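PDB 4JHM: mandelate racemase / muconate lactonizing enzyme, C-terminal domain protein from Pseudovibrio sp. JE062, which belongs to the enolase superfamily, pairing an enolase-type N-terminal domain with a barrel-type C-terminal domain. Local coordinates for residues E148-I153 against A184-S189; L166-Y169 against K174-A177. All coordinates share one frame; numbering follows the deposited sequence.

In the fold
Along the chain, helix 149-159 comes first, then strand 163-167, then helix 172-186, all in the barrel-type domain. Contact 1 sets the first turn of helix 149-159 against the last residues of helix 172-186 and so closes a long loop, with 30 residues between its segments. Contact 2 is nested inside that loop and closes a much shorter one, from the end of strand 163-167 to the early part of helix 172-186, within a beta-alpha-beta unit that continues into strand 192-196. Both contacts thus use helix 172-186, and their centres lie about 13 Å apart. Y149 bridges them: its OH probably hydrogen-bonds to H167 O, while its ring packs against L166 and Y169.

Contact 1 (E148-I153 against A184-S189); sequences EYFPYI and AKYGTS
The rings of F150 and Y186 each carry aliphatic carbon on a face. K185 CD sits almost over the centre of the F150 ring, 3.9 Å from its centroid and 9° off the normal, a CH-pi contact. Bends at chi2 and chi3 carry the lysine chain across this face, but NZ stays 5.2 Å from the F150 centroid, at most a weak cation-pi attraction. The Y186 ring lies between K185 CB on one face and I153 CG2 on the other, both displaced toward the rim. The isoleucine methyl makes the second CH-pi contact, 3.9 Å from the Y186 centroid; with CG1 beside the backbone N (chi1 -69°), the CG2 methyl points away from that N and onto the ring. At the edge of the tyrosine ring, F150 CD1 approaches Y186 CE2 to 3.9 Å. The phenol oxygen Y186 OH reaches the backbone of helix 149-159, 3.2 Å from F150 O, and is hydrogen-bonded to D154 OD1 one residue beyond I153. Two outer helices of the barrel-type domain, which precede and follow strand 163-167 in the chain, are joined here. Their chemistry is mainly carbon-to-ring packing, with the tyrosine hydroxyl satisfied by an aspartate of the facing helix.

Contact 2 (L166-Y169 against K174-A177); sequences LHCY and KDVA
Y169 and K174 meet with their side chains at about a right angle, the lysine passing over one face of the tyrosine ring. K174 CE lies 4.0 Å from the Y169 centroid and 26° off the normal, a CH-pi contact displaced toward the rim. A bend at chi3 turns the end of the lysine chain across the ring, where NZ comes 3.7 Å from Y169 CD1; the ammonium is paired with D28 in a salt bridge. D175 takes the ring's edge instead: its carboxylate is nearly coplanar with the ring, 29° between planes, and the two side chains run past each other in opposite directions. D175 OD1 lies in the ring plane, 3.4 Å from Y169 CD2, and accepts a weak, bent hydrogen bond from Y169 N (2.9 Å, 121°) and another weak one from C170 N. The second oxygen, OD2, lies 3.1 Å from C168 SG and is hydrogen-bonded to Y201 OH, so both oxygens of this buried carboxylate have partners. The contact joins the segment following strand 163-167 to the start of helix 172-186 within a beta-alpha-beta crossover; L166 of that strand bonds through its backbone to M194 and D196 of strand 192-196, and helix 149-159 lies alongside.

Contact 1 (E148-I153 against A184-S189)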
loop_
_atom_site.group_PDB
_atom_site.type_symbol
_atom_site.label_atom_id
_atom_site.label_comp_id
_atom_site.label_asym_id
_atom_site.label_seq_id
_atom_site.Cartn_x
_atom_site.Cartn_y
_atom_site.Cartn_z
ATOM N N GLU A 148 -29.378 16.381 36.166
ATOM C CA GLU A 148 -29.893 17.594 35.534
ATOM C C GLU A 148 -30.277 17.358 34.074
ATOM O O GLU A 148 -31.036 18.133 33.495
ATOM C CB GLU A 148 -28.857 18.720 35.616
ATOM C CG GLU A 148 -28.600 19.236 37.027
ATOM C CD GLU A 148 -27.626 20.401 37.058
ATOM O OE1 GLU A 148 -27.951 21.468 36.494
ATOM O OE2 GLU A 148 -26.535 20.254 37.648
ATOM N N TYR A 149 -29.746 16.290 33.484
ATOM C CA TYR A 149 -29.967 15.997 32.071
ATOM C C TYR A 149 -31.369 15.473 31.772
ATOM O O TYR A 149 -31.889 15.683 30.678
ATOM C CB TYR A 149 -28.930 14.986 31.567
ATOM C CG TYR A 149 -27.607 15.608 31.173
ATOM C CD1 TYR A 149 -26.605 15.811 32.111
ATOM C CD2 TYR A 149 -27.363 15.999 29.861
ATOM C CE1 TYR A 149 -25.397 16.385 31.757
ATOM C CE2 TYR A 149 -26.161 16.577 29.499
ATOM C CZ TYR A 149 -25.179 16.767 30.450
ATOM O OH TYR A 149 -23.978 17.338 30.097
ATOM N N PHE A 150 -31.982 14.792 32.734
ATOM C CA PHE A 150 -33.236 14.089 32.470
ATOM C C PHE A 150 -34.411 15.034 32.205
ATOM O O PHE A 150 -35.145 14.843 31.234
ATOM C CB PHE A 150 -33.571 13.118 33.607
ATOM C CG PHE A 150 -32.485 12.115 33.890
ATOM C CD1 PHE A 150 -31.785 11.515 32.856
ATOM C CD2 PHE A 150 -32.174 11.762 35.194
ATOM C CE1 PHE A 150 -30.790 10.592 33.119
ATOM C CE2 PHE A 150 -31.180 10.837 35.463
ATOM C CZ PHE A 150 -30.488 10.250 34.424
ATOM N N PRO A 151 -34.604 16.051 33.064
ATOM C CA PRO A 151 -35.656 17.023 32.772
ATOM C C PRO A 151 -35.477 17.648 31.394
ATOM O O PRO A 151 -36.418 17.693 30.605
ATOM C CB PRO A 151 -35.476 18.079 33.867
ATOM C CG PRO A 151 -34.842 17.346 34.997
ATOM C CD PRO A 151 -33.955 16.311 34.363
ATOM N N TYR A 152 -34.268 18.113 31.106
ATOM C CA TYR A 152 -33.976 18.739 29.827
ATOM C C TYR A 152 -34.324 17.808 28.668
ATOM O O TYR A 152 -34.949 18.224 27.693
ATOM C CB TYR A 152 -32.501 19.140 29.749
ATOM C CG TYR A 152 -32.107 19.691 28.403
ATOM C CD1 TYR A 152 -31.668 18.850 27.390
ATOM C CD2 TYR A 152 -32.189 21.049 28.134
ATOM C CE1 TYR A 152 -31.311 19.346 26.150
ATOM C CE2 TYR A 152 -31.835 21.553 26.894
ATOM C CZ TYR A 152 -31.396 20.694 25.908
ATOM O OH TYR A 152 -31.040 21.184 24.674
ATOM N N ILE A 153 -33.913 16.550 28.770
ATOM C CA ILE A 153 -34.204 15.582 27.720
ATOM C C ILE A 153 -35.710 15.341 27.617
ATOM O O ILE A 153 -36.231 15.090 26.532
ATOM C CB ILE A 153 -33.469 14.249 27.958
ATOM C CG1 ILE A 153 -31.962 14.444 27.767
ATOM C CG2 ILE A 153 -33.984 13.177 27.007
ATOM C CD1 ILE A 153 -31.127 13.261 28.207
ATOM N N ALA A 184 -30.105 3.794 29.985
ATOM C CA ALA A 184 -31.008 3.061 30.868
ATOM C C ALA A 184 -32.418 3.664 30.857
ATOM O O ALA A 184 -33.415 2.937 30.825
ATOM C CB ALA A 184 -30.449 3.044 32.282
ATOM N N LYS A 185 -32.496 4.992 30.879
ATOM C CA LYS A 185 -33.782 5.683 30.909
ATOM C C LYS A 185 -34.467 5.751 29.549
ATOM O O LYS A 185 -35.665 5.506 29.453
ATOM C CB LYS A 185 -33.620 7.107 31.447
ATOM C CG LYS A 185 -33.607 7.211 32.960
ATOM C CD LYS A 185 -34.261 8.503 33.423
ATOM C CE LYS A 185 -35.762 8.480 33.169
ATOM N NZ LYS A 185 -36.472 9.601 33.839
ATOM N N TYR A 186 -33.716 6.097 28.505
ATOM C CA TYR A 186 -34.313 6.375 27.195
ATOM C C TYR A 186 -33.850 5.430 26.085
ATOM O O TYR A 186 -33.863 5.798 24.913
ATOM C CB TYR A 186 -34.011 7.815 26.771
ATOM C CG TYR A 186 -34.218 8.848 27.854
ATOM C CD1 TYR A 186 -35.490 9.283 28.195
ATOM C CD2 TYR A 186 -33.136 9.401 28.523
ATOM C CE1 TYR A 186 -35.680 10.234 29.182
ATOM C CE2 TYR A 186 -33.314 10.352 29.508
ATOM C CZ TYR A 186 -34.585 10.766 29.835
ATOM O OH TYR A 186 -34.754 11.714 30.816
ATOM N N GLY A 187 -33.456 4.214 26.451
ATOM C CA GLY A 187 -32.950 3.238 25.483
ATOM C C GLY A 187 -33.976 2.787 24.455
ATOM O O GLY A 187 -33.639 2.576 23.290
ATOM N N THR A 188 -35.227 2.632 24.880
ATOM C CA THR A 188 -36.296 2.199 23.978
ATOM C C THR A 188 -37.291 3.328 23.707
ATOM O O THR A 188 -38.500 3.111 23.672
ATOM C CB THR A 188 -37.053 0.979 24.542
ATOM O OG1 THR A 188 -37.688 1.332 25.776
ATOM C CG2 THR A 188 -36.098 -0.182 24.781
ATOM N N SER A 189 -36.768 4.531 23.503
ATOM C CA SER A 189 -37.596 5.710 23.282
ATOM C C SER A 189 -37.806 5.971 21.800
ATOM O O SER A 189 -38.785 6.601 21.405
ATOM C CB SER A 189 -36.918 6.930 23.896
ATOM O OG SER A 189 -36.194 6.564 25.054
#

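Contact 2 (L166-Y169 against K174-A177)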
loop_
_atom_site.group_PDB
_atom_site.type_symbol
_atom_site.label_atom_id
_atom_site.label_comp_id
_atom_site.label_asym_id
_atom_site.label_seq_id
_atom_site.Cartn_x
_atom_site.Cartn_y
_atom_site.Cartn_z
ATOM N N LEU A 166 -25.786 15.181 22.985
ATOM C CA LEU A 166 -25.367 15.612 24.300
ATOM C C LEU A 166 -23.998 16.264 24.228
ATOM O O LEU A 166 -23.080 15.701 23.657
ATOM C CB LEU A 166 -25.274 14.410 25.236
ATOM C CG LEU A 166 -26.505 13.518 25.348
ATOM C CD1 LEU A 166 -26.115 12.174 25.938
ATOM C CD2 LEU A 166 -27.567 14.194 26.192
ATOM N N HIS A 167 -23.860 17.452 24.803
ATOM C CA HIS A 167 -22.534 17.950 25.135
ATOM C C HIS A 167 -22.245 17.476 26.544
ATOM O O HIS A 167 -23.130 17.486 27.403
ATOM C CB HIS A 167 -22.438 19.469 25.015
ATOM C CG HIS A 167 -22.237 19.942 23.611
ATOM N ND1 HIS A 167 -23.218 20.592 22.893
ATOM C CD2 HIS A 167 -21.174 19.834 22.780
ATOM C CE1 HIS A 167 -22.763 20.877 21.686
ATOM N NE2 HIS A 167 -21.525 20.427 21.591
ATOM N N CYS A 168 -21.017 17.030 26.773
ATOM C CA CYS A 168 -20.686 16.336 28.004
ATOM C C CYS A 168 -19.476 16.940 28.703
ATOM O O CYS A 168 -18.970 17.995 28.314
ATOM C CB CYS A 168 -20.438 14.856 27.708
ATOM S SG CYS A 168 -19.064 14.559 26.575
ATOM N N TYR A 169 -19.020 16.252 29.743
ATOM C CA TYR A 169 -17.898 16.710 30.539
ATOM C C TYR A 169 -16.590 16.589 29.765
ATOM O O TYR A 169 -15.620 17.281 30.065
ATOM C CB TYR A 169 -17.837 15.913 31.843
ATOM C CG TYR A 169 -19.153 15.918 32.593
ATOM C CD1 TYR A 169 -19.491 16.973 33.427
ATOM C CD2 TYR A 169 -20.066 14.879 32.451
ATOM C CE1 TYR A 169 -20.696 16.992 34.107
ATOM C CE2 TYR A 169 -21.274 14.889 33.128
ATOM C CZ TYR A 169 -21.583 15.948 33.956
ATOM O OH TYR A 169 -22.779 15.975 34.637
ATOM N N LYS A 174 -16.582 10.654 33.885
ATOM C CA LYS A 174 -17.863 11.319 34.132
ATOM C C LYS A 174 -18.831 11.111 32.964
ATOM O O LYS A 174 -20.028 10.894 33.165
ATOM C CB LYS A 174 -17.645 12.810 34.393
ATOM C CG LYS A 174 -16.838 13.091 35.654
ATOM C CD LYS A 174 -16.404 14.546 35.751
ATOM C CE LYS A 174 -17.563 15.450 36.138
ATOM N NZ LYS A 174 -17.144 16.877 36.232
ATOM N N ASP A 175 -18.308 11.158 31.745
ATOM C CA ASP A 175 -19.122 10.924 30.558
ATOM C C ASP A 175 -19.730 9.524 30.541
ATOM O O ASP A 175 -20.802 9.315 29.979
ATOM C CB ASP A 175 -18.288 11.130 29.300
ATOM C CG ASP A 175 -17.895 12.577 29.094
ATOM O OD1 ASP A 175 -18.397 13.448 29.833
ATOM O OD2 ASP A 175 -17.084 12.846 28.189
ATOM N N VAL A 176 -19.046 8.563 31.153
ATOM C CA VAL A 176 -19.547 7.192 31.192
ATOM C C VAL A 176 -20.725 7.071 32.157
ATOM O O VAL A 176 -21.668 6.323 31.902
ATOM C CB VAL A 176 -18.442 6.190 31.587
ATOM C CG1 VAL A 176 -19.050 4.879 32.067
ATOM C CG2 VAL A 176 -17.503 5.942 30.415
ATOM N N ALA A 177 -20.663 7.800 33.268
ATOM C CA ALA A 177 -21.759 7.801 34.234
ATOM C C ALA A 177 -22.981 8.464 33.612
ATOM O O ALA A 177 -24.118 8.080 33.879
ATOM C CB ALA A 177 -21.349 8.524 35.507
#